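Local coordinates for protein glyoxylate reductase (Paecilomyces sp. J18, PDB 3WNV) that probably reduces glyoxylate to glycolate with a nicotinamide cofactor, as a member of the D-isomer specific 2-hydroxyacid dehydrogenase family, at residues S3-L8 with T27-P32; D50-Y55 with V79-H84; S105-A110 with L305-N310; L160-I165 with M178-H183; I248-L253 with Q275-L280. All coordinates share one frame; numbering follows the deposited sequence.

Overall arrangement
Interaction 1 pairs 3-8 with 27-32 and closes a short loop round helix 16-21. Interaction 2 follows in series, pairing 50-55 with 79-84 and closing a second loop that holds helices 61-64 and 69-74. The two touch directly, because strands 5-9 and 51-57 are neighbours in one parallel sheet, and their centres lie about 9 Å apart. Interaction 3 then opens at 105-110 and closes at 305-310, where helix 297-317 packs on a face of the same sheet; it touches interaction 2. Within that long excursion lie interactions 4 (160-165 with 178-183) and 5 (248-253 with 275-280), one after the other, both in the nucleotide-binding domain. No two contacts cross along the chain.

Interaction 1: residues S3-L8 with T27-P32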
# COMPACT_ATOMS: atom_id res chain seq x y z
N SER A 3 -34.33 10.87 1.07
CA SER A 3 -33.99 9.62 1.68
C SER A 3 -32.61 9.07 1.34
O SER A 3 -32.40 7.92 1.53
CB SER A 3 -34.99 8.57 1.34
OG SER A 3 -36.20 8.90 1.93
N GLN A 4 -31.69 9.90 0.96
CA GLN A 4 -30.33 9.44 0.74
C GLN A 4 -29.66 8.95 2.00
O GLN A 4 -29.82 9.50 3.03
CB GLN A 4 -29.48 10.54 0.17
CG GLN A 4 -30.04 11.19 -1.04
CD GLN A 4 -29.09 12.11 -1.70
OE1 GLN A 4 -28.23 12.67 -1.09
NE2 GLN A 4 -29.26 12.26 -2.97
N ALA A 5 -28.88 7.90 1.86
CA ALA A 5 -28.15 7.32 2.98
C ALA A 5 -26.67 7.11 2.64
O ALA A 5 -26.31 6.94 1.46
CB ALA A 5 -28.79 6.02 3.42
N ALA A 6 -25.83 7.11 3.67
CA ALA A 6 -24.44 6.68 3.51
C ALA A 6 -24.19 5.42 4.37
O ALA A 6 -24.71 5.31 5.47
CB ALA A 6 -23.47 7.77 3.91
N LEU A 7 -23.39 4.49 3.86
CA LEU A 7 -23.17 3.24 4.58
C LEU A 7 -21.70 3.09 4.91
O LEU A 7 -20.82 3.18 4.03
CB LEU A 7 -23.63 2.06 3.72
CG LEU A 7 -23.24 0.68 4.25
CD1 LEU A 7 -23.96 0.40 5.56
CD2 LEU A 7 -23.60 -0.40 3.20
N LEU A 8 -21.41 2.85 6.19
CA LEU A 8 -20.02 2.68 6.63
C LEU A 8 -19.72 1.18 6.74
O LEU A 8 -20.43 0.47 7.46
CB LEU A 8 -19.88 3.29 8.02
CG LEU A 8 -18.60 2.86 8.78
CD1 LEU A 8 -17.28 3.12 8.03
CD2 LEU A 8 -18.52 3.52 10.19
N THR A 27 -28.93 9.88 5.96
CA THR A 27 -29.14 8.84 6.97
C THR A 27 -27.87 8.02 7.09
O THR A 27 -27.38 7.47 6.09
CB THR A 27 -30.26 7.89 6.52
OG1 THR A 27 -31.49 8.60 6.41
CG2 THR A 27 -30.39 6.69 7.48
N LEU A 28 -27.28 7.93 8.29
CA LEU A 28 -26.04 7.16 8.43
C LEU A 28 -26.38 5.72 8.79
O LEU A 28 -27.17 5.48 9.72
CB LEU A 28 -25.11 7.80 9.49
CG LEU A 28 -24.75 9.28 9.26
CD1 LEU A 28 -23.92 9.84 10.44
CD2 LEU A 28 -24.02 9.51 7.93
N LYS A 29 -25.82 4.77 8.04
CA LYS A 29 -26.03 3.34 8.25
C LYS A 29 -24.67 2.68 8.43
O LYS A 29 -23.66 3.16 7.91
CB LYS A 29 -26.76 2.70 7.06
CG LYS A 29 -28.20 3.17 6.97
CD LYS A 29 -28.99 2.36 5.96
CE LYS A 29 -30.35 2.99 5.72
NZ LYS A 29 -31.19 3.01 6.93
N GLU A 30 -24.60 1.60 9.20
CA GLU A 30 -23.31 0.96 9.38
C GLU A 30 -23.35 -0.56 9.25
O GLU A 30 -24.27 -1.19 9.76
CB GLU A 30 -22.73 1.30 10.77
CG GLU A 30 -22.46 2.77 11.03
CD GLU A 30 -21.77 2.99 12.36
OE1 GLU A 30 -21.05 2.06 12.80
OE2 GLU A 30 -21.94 4.07 12.97
N PHE A 31 -22.30 -1.12 8.63
CA PHE A 31 -22.08 -2.57 8.63
C PHE A 31 -20.72 -2.83 9.28
O PHE A 31 -19.69 -2.94 8.58
CB PHE A 31 -22.09 -3.12 7.19
CG PHE A 31 -21.95 -4.62 7.10
CD1 PHE A 31 -23.04 -5.43 7.30
CD2 PHE A 31 -20.72 -5.20 6.77
CE1 PHE A 31 -22.94 -6.81 7.22
CE2 PHE A 31 -20.60 -6.58 6.68
CZ PHE A 31 -21.73 -7.39 6.91
N PRO A 32 -20.70 -2.90 10.63
CA PRO A 32 -19.41 -2.95 11.33
C PRO A 32 -18.70 -4.30 11.21
O PRO A 32 -17.47 -4.36 11.25
CB PRO A 32 -19.79 -2.69 12.79
CG PRO A 32 -21.22 -3.04 12.88
CD PRO A 32 -21.83 -2.71 11.55
O HOH W 1 -32.59 6.80 4.40
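Ala6 and Leu8 turn both backbone polar groups to strand 27-31. Ala6 N donates to Thr27 O and Lys29 N to Ala6 O, both at 2.9 Å. Further along, Leu8 N meets Lys29 O at 2.8 Å. Phe31 N meets Leu8 O at 2.7 Å, in a nearly straight bond (174°). Thr27 N to Gln4 O begins the series. Between these bonds the CA-H groups of Ala5 and Leu7 point at Thr27 O and Lys29 O. Water 1 bridges Ser3 O and Thr27 OG1 where the strands start.

This is parallel pairing within a beta-alpha-beta unit, strand 5-9, helix 16-21, strand 27-31, at the edge of the five-stranded sheet. Ala5 and Leu7 turn their own backbone groups to strand 51-57, which makes 5-9 an inner strand.

Side-chain packing divides between the two faces. On that of Ala5 and Leu7, Lys29 CE rests 4.1 Å from Ala5 CB, and Leu7 CD1 lies 3.6 Å from Lys29 O; Leu7 CG stands anti to the backbone N (chi1 170°), which turns this methyl to the neighbouring strand. On the other, Leu8 and Glu30 run side by side, Leu8 CD2 3.9 Å from Glu30 OE1, both against Trp19 of helix 16-21. Glu30 OE2 forms a salt bridge with Arg16.

Interaction 2: residues D50-Y55 with V79-H84; sequences DVIAIY and VKYICH
Ile52 O is gripped by two successive backbone N-H groups of the facing segment. Lys80 N donates the stronger bond, 2.8 Å from Ile52 O, tilted some way out of the carbonyl plane; Tyr81 N adds a weak one at 3.2 Å. The sharing follows from the backbone of Ile52, whose psi of -26° is far from that of an extended strand and turns its carbonyl toward the start of strand 81-85. Beyond it the pairing becomes regular and parallel. Ile54 N reaches Tyr81 O from above the carbonyl plane, whereas Cys83 N meets Ile54 O at 2.8 Å nearly head-on (N-H...O 172°).

Side chains alternate between the faces. Ala53 CB packs on Tyr81 CB at 3.9 Å, and Ile52 O lies at the edge of the Tyr81 ring, near its plane, 3.8 Å from Tyr81 CD2. Ile52 CG1 meets Lys80 CB at 4.1 Å. On the face of Ile54 and Ile82, Ile54 CG1 stands anti to the carbonyl carbon (chi1 -75°) and carries CD1 to within 4.2 Å of Val79 CG1; the two branched chains cross obliquely.

These are two adjacent inner strands of a parallel sheet with strand order 2-1-3-4-5, the flavodoxin-like topology of the substrate-binding domain in this dehydrogenase family. Strand 5-9 flanks 51-57 through bonds with Ala5 and Leu7, strand 103-105 flanks 81-85, and helix 297-317 covers the face of Ala53 and Cys83 with Leu311.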
# COMPACT_ATOMS: atom_id res chain seq x y z
N ASP A 50 -31.55 2.92 -0.33
CA ASP A 50 -31.38 4.37 -0.42
C ASP A 50 -29.93 4.82 -0.27
O ASP A 50 -29.64 6.02 -0.19
CB ASP A 50 -32.22 5.05 0.66
CG ASP A 50 -33.75 4.95 0.38
OD1 ASP A 50 -34.23 5.36 -0.72
OD2 ASP A 50 -34.46 4.41 1.25
N VAL A 51 -29.00 3.88 -0.23
CA VAL A 51 -27.59 4.24 0.02
C VAL A 51 -26.95 4.82 -1.23
O VAL A 51 -26.84 4.12 -2.23
CB VAL A 51 -26.80 3.03 0.47
CG1 VAL A 51 -25.28 3.38 0.54
CG2 VAL A 51 -27.32 2.54 1.83
N ILE A 52 -26.53 6.08 -1.18
CA ILE A 52 -25.90 6.74 -2.34
C ILE A 52 -24.38 6.63 -2.28
O ILE A 52 -23.70 6.65 -3.31
CB ILE A 52 -26.31 8.23 -2.47
CG1 ILE A 52 -25.72 8.90 -3.72
CG2 ILE A 52 -25.89 9.03 -1.26
CD1 ILE A 52 -26.23 10.33 -3.91
N ALA A 53 -23.84 6.49 -1.07
CA ALA A 53 -22.38 6.46 -0.93
C ALA A 53 -21.95 5.50 0.15
O ALA A 53 -22.62 5.36 1.16
CB ALA A 53 -21.85 7.82 -0.63
N ILE A 54 -20.77 4.91 -0.01
CA ILE A 54 -20.29 3.90 0.91
C ILE A 54 -18.89 4.29 1.33
O ILE A 54 -18.06 4.61 0.48
CB ILE A 54 -20.19 2.53 0.22
CG1 ILE A 54 -21.58 1.91 0.02
CG2 ILE A 54 -19.29 1.56 1.03
CD1 ILE A 54 -21.52 0.62 -0.86
N TYR A 55 -18.62 4.25 2.63
CA TYR A 55 -17.26 4.41 3.13
C TYR A 55 -16.73 3.01 3.36
O TYR A 55 -17.39 2.23 4.06
CB TYR A 55 -17.31 5.13 4.51
CG TYR A 55 -15.94 5.29 5.19
CD1 TYR A 55 -15.23 4.18 5.67
CD2 TYR A 55 -15.41 6.55 5.41
CE1 TYR A 55 -13.96 4.33 6.32
CE2 TYR A 55 -14.16 6.72 6.04
CZ TYR A 55 -13.45 5.60 6.48
OH TYR A 55 -12.25 5.79 7.12
N VAL A 79 -26.39 3.16 -5.32
CA VAL A 79 -25.00 3.49 -4.98
C VAL A 79 -24.30 4.24 -6.10
O VAL A 79 -24.27 3.77 -7.25
CB VAL A 79 -24.19 2.25 -4.66
CG1 VAL A 79 -22.71 2.62 -4.34
CG2 VAL A 79 -24.84 1.48 -3.51
N LYS A 80 -23.79 5.42 -5.79
CA LYS A 80 -23.12 6.24 -6.80
C LYS A 80 -21.66 6.48 -6.51
O LYS A 80 -20.93 6.88 -7.39
CB LYS A 80 -23.87 7.54 -7.08
CG LYS A 80 -25.29 7.26 -7.58
CD LYS A 80 -25.77 8.27 -8.62
CE LYS A 80 -25.67 9.71 -8.13
NZ LYS A 80 -26.62 10.62 -8.85
N TYR A 81 -21.25 6.24 -5.26
CA TYR A 81 -19.90 6.55 -4.78
C TYR A 81 -19.41 5.47 -3.84
O TYR A 81 -20.17 4.97 -2.99
CB TYR A 81 -19.87 7.88 -4.03
CG TYR A 81 -20.33 9.02 -4.87
CD1 TYR A 81 -19.47 9.65 -5.76
CD2 TYR A 81 -21.65 9.45 -4.80
CE1 TYR A 81 -19.93 10.69 -6.58
CE2 TYR A 81 -22.10 10.49 -5.59
CZ TYR A 81 -21.23 11.10 -6.48
OH TYR A 81 -21.69 12.12 -7.27
N ILE A 82 -18.14 5.13 -3.94
CA ILE A 82 -17.49 4.34 -2.92
C ILE A 82 -16.25 5.09 -2.57
O ILE A 82 -15.39 5.35 -3.44
CB ILE A 82 -17.08 2.96 -3.42
CG1 ILE A 82 -18.32 2.14 -3.73
CG2 ILE A 82 -16.24 2.20 -2.34
CD1 ILE A 82 -17.94 0.87 -4.54
N CYS A 83 -16.15 5.49 -1.32
CA CYS A 83 -15.03 6.26 -0.84
C CYS A 83 -14.18 5.37 0.01
O CYS A 83 -14.58 4.93 1.09
CB CYS A 83 -15.54 7.50 -0.09
SG CYS A 83 -16.54 8.60 -1.20
N HIS A 84 -12.98 5.06 -0.50
CA HIS A 84 -12.11 4.04 0.03
C HIS A 84 -10.93 4.62 0.82
O HIS A 84 -10.26 5.56 0.38
CB HIS A 84 -11.58 3.20 -1.17
CG HIS A 84 -10.52 2.19 -0.80
ND1 HIS A 84 -10.82 0.97 -0.23
CD2 HIS A 84 -9.17 2.24 -0.90
CE1 HIS A 84 -9.69 0.29 -0.04
NE2 HIS A 84 -8.68 1.05 -0.43

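Interaction 3: residues S105-A110 with L305-N310; sequences SSTPIA and LLVLNN
Ser105, Thr107 and their neighbours pack by van der Waals contact against helix 297-317, joining the loop between strand 103-105 and helix 112-127 to the long helix near the C terminus. Leu306 provides the broadest contact. With its CG anti to the backbone N (chi1 -177°), it sends CD2 past Thr107, 3.7 Å from Thr107 CA; the same methyl also touches Pro108 CD (4.3 Å) and Ala110 CB (4.4 Å). Thr107 CG2 and Val307 CG2 meet methyl to methyl at 3.4 Å, tighter than usual for carbons.

At the strand end, the hydroxyl of Ser105 comes over the flat of the Asn310 amide, with Ser105 OG 3.4 Å from Asn310 CG. The amide is held by other partners. Within the helix, Asn310 ND2 donates to Leu306 O at 2.9 Å, from the opposite face of that carbonyl to the helical bond of Asn310 N; outside it, ND2 bonds Thr322 OG1 and OD1 accepts from Leu321 N. A leucine at Asn310 would probably leave Leu321 N without its acceptor and Thr322 OG1 without the amide N-H, weakening the tie between the helix and that segment.

Ser105 also pairs through its backbone with Ile82 and His84 of strand 81-85, and Val307 packs on Cys83 of that strand, so helix 297-317 lies on the Cys83 face of the sheet, beside its edge strand 103-105.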
# COMPACT_ATOMS: atom_id res chain seq x y z
N SER A 105 -13.20 6.92 -4.92
CA SER A 105 -12.06 7.72 -4.48
C SER A 105 -11.15 6.90 -3.58
O SER A 105 -11.57 5.89 -3.00
CB SER A 105 -12.56 9.01 -3.78
OG SER A 105 -13.17 8.71 -2.55
N SER A 106 -9.86 7.27 -3.49
CA SER A 106 -8.93 6.57 -2.60
C SER A 106 -8.26 7.66 -1.80
O SER A 106 -8.74 8.81 -1.82
CB SER A 106 -7.86 5.81 -3.41
OG SER A 106 -7.34 6.70 -4.39
N THR A 107 -7.17 7.31 -1.12
CA THR A 107 -6.43 8.30 -0.31
C THR A 107 -4.96 8.37 -0.72
O THR A 107 -4.11 7.83 0.01
CB THR A 107 -6.50 7.99 1.17
OG1 THR A 107 -5.92 6.70 1.45
CG2 THR A 107 -7.95 8.01 1.66
N PRO A 108 -4.68 9.15 -1.78
CA PRO A 108 -3.34 9.44 -2.34
C PRO A 108 -2.69 10.75 -1.85
O PRO A 108 -3.33 11.73 -1.78
CB PRO A 108 -3.65 9.65 -3.81
CG PRO A 108 -4.96 10.37 -3.75
CD PRO A 108 -5.73 9.55 -2.73
N ILE A 109 -1.45 10.72 -1.39
CA ILE A 109 -0.86 11.88 -0.73
C ILE A 109 -1.12 12.11 0.76
O ILE A 109 -0.57 13.01 1.28
CB ILE A 109 -1.29 13.23 -1.29
CG1 ILE A 109 -1.39 13.25 -2.80
CG2 ILE A 109 -0.32 14.29 -0.80
CD1 ILE A 109 -1.56 14.68 -3.33
N ALA A 110 -1.81 11.23 1.44
CA ALA A 110 -1.88 11.13 2.85
C ALA A 110 -0.94 10.03 3.35
O ALA A 110 -0.45 10.13 4.42
CB ALA A 110 -3.25 10.90 3.30
N LEU A 305 -9.98 11.40 7.36
CA LEU A 305 -10.54 12.72 7.06
C LEU A 305 -10.66 12.94 5.55
O LEU A 305 -11.64 13.55 5.09
CB LEU A 305 -9.73 13.84 7.72
CG LEU A 305 -9.82 13.89 9.24
CD1 LEU A 305 -8.89 14.98 9.79
CD2 LEU A 305 -11.24 14.14 9.70
N LEU A 306 -9.66 12.46 4.80
CA LEU A 306 -9.70 12.55 3.34
C LEU A 306 -10.86 11.76 2.75
O LEU A 306 -11.55 12.24 1.86
CB LEU A 306 -8.36 12.09 2.72
CG LEU A 306 -8.23 12.20 1.19
CD1 LEU A 306 -8.54 13.61 0.67
CD2 LEU A 306 -6.83 11.77 0.83
N VAL A 307 -11.11 10.56 3.26
CA VAL A 307 -12.26 9.79 2.80
C VAL A 307 -13.57 10.51 3.12
O VAL A 307 -14.49 10.57 2.29
CB VAL A 307 -12.28 8.38 3.43
CG1 VAL A 307 -13.39 7.52 2.81
CG2 VAL A 307 -10.93 7.70 3.21
N LEU A 308 -13.65 11.10 4.32
CA LEU A 308 -14.90 11.70 4.75
C LEU A 308 -15.13 13.00 3.98
O LEU A 308 -16.27 13.36 3.72
CB LEU A 308 -14.93 11.89 6.27
CG LEU A 308 -15.05 10.54 7.01
CD1 LEU A 308 -14.67 10.68 8.49
CD2 LEU A 308 -16.46 9.95 6.88
N ASN A 309 -14.04 13.68 3.61
CA ASN A 309 -14.17 14.88 2.79
C ASN A 309 -14.60 14.56 1.36
O ASN A 309 -15.37 15.32 0.76
CB ASN A 309 -12.87 15.70 2.82
CG ASN A 309 -12.73 16.49 4.11
OD1 ASN A 309 -13.72 16.93 4.66
ND2 ASN A 309 -11.50 16.65 4.60
N ASN A 310 -14.09 13.46 0.81
CA ASN A 310 -14.61 12.93 -0.45
C ASN A 310 -16.10 12.63 -0.36
O ASN A 310 -16.86 13.03 -1.22
CB ASN A 310 -13.88 11.67 -0.86
CG ASN A 310 -12.65 11.95 -1.68
OD1 ASN A 310 -12.75 12.25 -2.88
ND2 ASN A 310 -11.47 11.87 -1.05

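Interaction 4: residues L160-I165 with M178-H183; sequences LGMGGI and MNIIYH
The side chains of Met162 and Tyr182 cross at about a right angle. Met162 CG sits over one ring face, 4.0 Å above the plane and offset toward the rim, while Met162 CB presses on Tyr182 CD2 at 3.4 Å. Bends at chi2 (71°) and chi3 (76°) curl the thioether back, bringing Met162 CE to 3.9 Å from Tyr182 CB and 4.3 Å from Ile180 CG2. The phenol end is anchored beyond the contact, its OH bonded to Glu193 OE2 and Leu188 N. An alanine in place of Tyr182 would probably leave the methionine without the ring it lies on, free to turn, and Glu193 without its hydroxyl partner.

The contact belongs to a Rossmann-type beta-alpha-beta unit, strand 156-160, helix 164-175, strand 179-183; Gly161 and Gly163 fit the glycine-rich turn, consistent with dinucleotide binding. The backbone angles of Gly161 would drive any side chain into the carbonyl oxygen of Leu160.

Leu160 and His183 point the same way, side by side. Leu160 CD1 meets the imidazole at its edge, in plane, 4.0 Å from His183 CD2, and His183 ND1 bonds Val199 O. Gly161 N donates to His183 O at 3.1 Å, tilted off the carbonyl plane.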
# COMPACT_ATOMS: atom_id res chain seq x y z
N LEU A 160 11.33 1.34 -8.50
CA LEU A 160 10.39 0.95 -9.56
C LEU A 160 9.00 1.49 -9.22
O LEU A 160 8.35 0.95 -8.35
CB LEU A 160 10.34 -0.58 -9.67
CG LEU A 160 9.37 -1.16 -10.70
CD1 LEU A 160 9.81 -0.73 -12.09
CD2 LEU A 160 9.38 -2.66 -10.55
N GLY A 161 8.55 2.54 -9.92
CA GLY A 161 7.28 3.17 -9.63
C GLY A 161 7.55 4.37 -8.77
O GLY A 161 7.39 4.35 -7.56
N MET A 162 8.03 5.42 -9.42
CA MET A 162 8.30 6.69 -8.79
C MET A 162 7.00 7.48 -8.84
O MET A 162 6.49 7.84 -9.91
CB MET A 162 9.43 7.40 -9.56
CG MET A 162 9.61 8.85 -9.23
SD MET A 162 10.30 9.00 -7.57
CE MET A 162 11.99 8.54 -7.89
N GLY A 163 6.42 7.68 -7.66
CA GLY A 163 5.17 8.38 -7.52
C GLY A 163 5.31 9.19 -6.25
O GLY A 163 6.43 9.55 -5.89
N GLY A 164 4.20 9.45 -5.57
CA GLY A 164 4.22 10.27 -4.39
C GLY A 164 5.07 9.64 -3.31
O GLY A 164 5.87 10.32 -2.65
N ILE A 165 4.88 8.33 -3.10
CA ILE A 165 5.67 7.64 -2.07
C ILE A 165 7.14 7.59 -2.45
O ILE A 165 7.99 7.89 -1.63
CB ILE A 165 5.15 6.25 -1.78
CG1 ILE A 165 3.77 6.34 -1.09
CG2 ILE A 165 6.09 5.56 -0.78
CD1 ILE A 165 2.96 5.03 -1.13
N MET A 178 22.60 8.89 -0.83
CA MET A 178 22.33 7.99 -1.96
C MET A 178 22.08 8.73 -3.29
O MET A 178 21.64 9.87 -3.29
CB MET A 178 21.14 7.08 -1.66
CG MET A 178 21.35 6.30 -0.39
SD MET A 178 20.09 5.07 -0.16
CE MET A 178 20.71 3.71 -1.15
N ASN A 179 22.42 8.07 -4.40
CA ASN A 179 22.08 8.52 -5.74
C ASN A 179 20.78 7.82 -6.11
O ASN A 179 20.55 6.67 -5.73
CB ASN A 179 23.15 8.09 -6.73
CG ASN A 179 24.49 8.66 -6.40
OD1 ASN A 179 25.48 7.93 -6.33
ND2 ASN A 179 24.53 9.96 -6.17
N ILE A 180 19.93 8.50 -6.85
CA ILE A 180 18.57 7.96 -7.06
C ILE A 180 18.34 7.67 -8.53
O ILE A 180 18.56 8.54 -9.39
CB ILE A 180 17.48 8.93 -6.60
CG1 ILE A 180 17.83 9.54 -5.24
CG2 ILE A 180 16.09 8.23 -6.58
CD1 ILE A 180 17.91 8.48 -4.08
N ILE A 181 17.92 6.45 -8.84
CA ILE A 181 17.46 6.12 -10.20
C ILE A 181 16.06 5.53 -10.13
O ILE A 181 15.63 5.02 -9.09
CB ILE A 181 18.40 5.14 -10.95
CG1 ILE A 181 18.53 3.81 -10.18
CG2 ILE A 181 19.77 5.78 -11.13
CD1 ILE A 181 19.37 2.74 -10.97
N TYR A 182 15.34 5.57 -11.25
CA TYR A 182 13.99 5.03 -11.24
C TYR A 182 13.53 4.59 -12.61
O TYR A 182 14.04 5.03 -13.65
CB TYR A 182 12.99 6.07 -10.70
CG TYR A 182 12.54 7.07 -11.76
CD1 TYR A 182 13.35 8.15 -12.12
CD2 TYR A 182 11.30 6.94 -12.38
CE1 TYR A 182 12.95 9.08 -13.12
CE2 TYR A 182 10.89 7.87 -13.36
CZ TYR A 182 11.71 8.93 -13.71
OH TYR A 182 11.28 9.84 -14.67
N HIS A 183 12.52 3.73 -12.60
CA HIS A 183 11.86 3.34 -13.84
C HIS A 183 10.35 3.35 -13.65
O HIS A 183 9.80 2.72 -12.73
CB HIS A 183 12.28 1.95 -14.31
CG HIS A 183 11.56 1.52 -15.55
ND1 HIS A 183 11.81 2.07 -16.79
CD2 HIS A 183 10.52 0.65 -15.73
CE1 HIS A 183 11.01 1.53 -17.69
NE2 HIS A 183 10.21 0.68 -17.08

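Interaction 5: residues I248-L253 with Q275-L280; sequences IDEKAL and QVEPGL
Glu250 and Glu277 meet with their carboxylate planes 66° apart, at two helix starts within the Rossmann-type nucleotide-binding domain. Leu280 CD2 lies over one face of the Glu250 carboxylate, 3.7 Å from Glu250 CD, while Glu277 N meets Glu250 OE2 nearly head-on down the C-O bond, at 2.9 Å and 170°. Over one face of the Glu277 carboxylate runs the aliphatic part of Lys251, its CG 3.5 Å from Glu277 OE1 and its CE about 4.0 Å from both oxygens. The ammonium does not close a salt bridge: Lys251 NZ stays 5.2 Å from Glu277 OE2.

Asp249 is the N-cap of helix 250-259 and takes Ala252 N on OD1 from above its carboxylate plane; Glu277 is the N-cap of helix 278-281, and its own N-H goes across to Glu250. Extended beyond a CG anti to the backbone N (chi1 -162°), the side chain of Glu250 reaches from one helix start to the other.

Its oxygens are well supplied with donors. OE2 also receives water 2, which donates as well to Gln275 O, and OE1 accepts from Glu271 N, so the group gathers the loop before helix 278-281 onto helix 250-259. These donors would probably favour the ionised form of this buried carboxylate, although the Glu277 carboxylate nearby would work against this. The helices also meet through leucines that both touch Val265 of strand 262-267, with Leu253 CD2 4.3 Å from Leu280 CD2.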
# COMPACT_ATOMS: atom_id res chain seq x y z
N ILE A 248 6.29 -9.32 -5.69
CA ILE A 248 7.48 -10.15 -5.74
C ILE A 248 7.04 -11.60 -5.59
O ILE A 248 6.12 -11.88 -4.82
CB ILE A 248 8.44 -9.83 -4.58
CG1 ILE A 248 8.78 -8.36 -4.59
CG2 ILE A 248 9.70 -10.76 -4.69
CD1 ILE A 248 9.59 -7.86 -3.39
N ASP A 249 7.65 -12.48 -6.38
CA ASP A 249 7.52 -13.93 -6.25
C ASP A 249 8.28 -14.30 -4.97
O ASP A 249 9.51 -14.44 -4.98
CB ASP A 249 8.14 -14.61 -7.49
CG ASP A 249 8.04 -16.12 -7.43
OD1 ASP A 249 7.80 -16.65 -6.34
OD2 ASP A 249 8.21 -16.80 -8.48
N GLU A 250 7.56 -14.39 -3.85
CA GLU A 250 8.23 -14.47 -2.55
C GLU A 250 9.04 -15.75 -2.44
O GLU A 250 10.09 -15.80 -1.79
CB GLU A 250 7.19 -14.36 -1.43
CG GLU A 250 7.76 -14.00 -0.07
CD GLU A 250 6.65 -13.54 0.89
OE1 GLU A 250 6.05 -12.49 0.58
OE2 GLU A 250 6.32 -14.24 1.91
N LYS A 251 8.58 -16.81 -3.09
CA LYS A 251 9.34 -18.06 -3.04
C LYS A 251 10.65 -17.90 -3.79
O LYS A 251 11.68 -18.39 -3.36
CB LYS A 251 8.54 -19.24 -3.59
CG LYS A 251 7.50 -19.79 -2.62
CD LYS A 251 6.71 -20.86 -3.31
CE LYS A 251 5.53 -21.28 -2.45
NZ LYS A 251 4.60 -22.17 -3.19
N ALA A 252 10.62 -17.17 -4.90
CA ALA A 252 11.86 -16.88 -5.63
C ALA A 252 12.80 -15.95 -4.86
O ALA A 252 14.04 -16.08 -4.93
CB ALA A 252 11.54 -16.28 -7.00
N LEU A 253 12.23 -15.01 -4.14
CA LEU A 253 12.99 -14.11 -3.30
C LEU A 253 13.72 -14.93 -2.23
O LEU A 253 14.92 -14.71 -1.95
CB LEU A 253 12.04 -13.07 -2.68
CG LEU A 253 12.72 -12.20 -1.61
CD1 LEU A 253 13.69 -11.27 -2.25
CD2 LEU A 253 11.63 -11.43 -0.83
N GLN A 275 0.42 -14.37 6.35
CA GLN A 275 1.44 -15.41 6.30
C GLN A 275 2.70 -14.82 5.69
O GLN A 275 2.62 -13.90 4.87
CB GLN A 275 0.98 -16.61 5.48
CG GLN A 275 -0.33 -17.23 5.96
CD GLN A 275 -0.39 -17.39 7.46
OE1 GLN A 275 0.59 -17.79 8.09
NE2 GLN A 275 -1.54 -17.07 8.05
N VAL A 276 3.87 -15.33 6.10
CA VAL A 276 5.15 -14.94 5.50
C VAL A 276 5.86 -16.24 5.11
O VAL A 276 5.82 -17.23 5.88
CB VAL A 276 6.03 -14.16 6.53
CG1 VAL A 276 7.42 -13.87 5.99
CG2 VAL A 276 5.31 -12.87 7.04
N GLU A 277 6.50 -16.30 3.95
CA GLU A 277 7.22 -17.54 3.61
C GLU A 277 8.20 -17.89 4.73
O GLU A 277 8.91 -17.02 5.21
CB GLU A 277 8.00 -17.42 2.29
CG GLU A 277 7.15 -17.47 1.04
CD GLU A 277 6.46 -18.80 0.85
OE1 GLU A 277 7.13 -19.85 0.89
OE2 GLU A 277 5.22 -18.79 0.65
N PRO A 278 8.22 -19.16 5.15
CA PRO A 278 9.05 -19.55 6.30
C PRO A 278 10.53 -19.19 6.15
O PRO A 278 11.10 -18.62 7.08
CB PRO A 278 8.89 -21.07 6.34
CG PRO A 278 7.61 -21.35 5.70
CD PRO A 278 7.48 -20.30 4.60
N GLY A 279 11.13 -19.49 4.99
CA GLY A 279 12.53 -19.17 4.77
C GLY A 279 12.80 -17.69 4.87
O GLY A 279 13.94 -17.26 5.10
N LEU A 280 11.76 -16.88 4.70
CA LEU A 280 11.90 -15.44 4.87
C LEU A 280 11.79 -15.07 6.37
O LEU A 280 12.68 -14.42 6.94
CB LEU A 280 10.82 -14.77 4.03
CG LEU A 280 10.86 -13.28 3.82
CD1 LEU A 280 12.25 -12.90 3.33
CD2 LEU A 280 9.81 -12.87 2.78
O HOH W 2 3.59 -14.37 2.13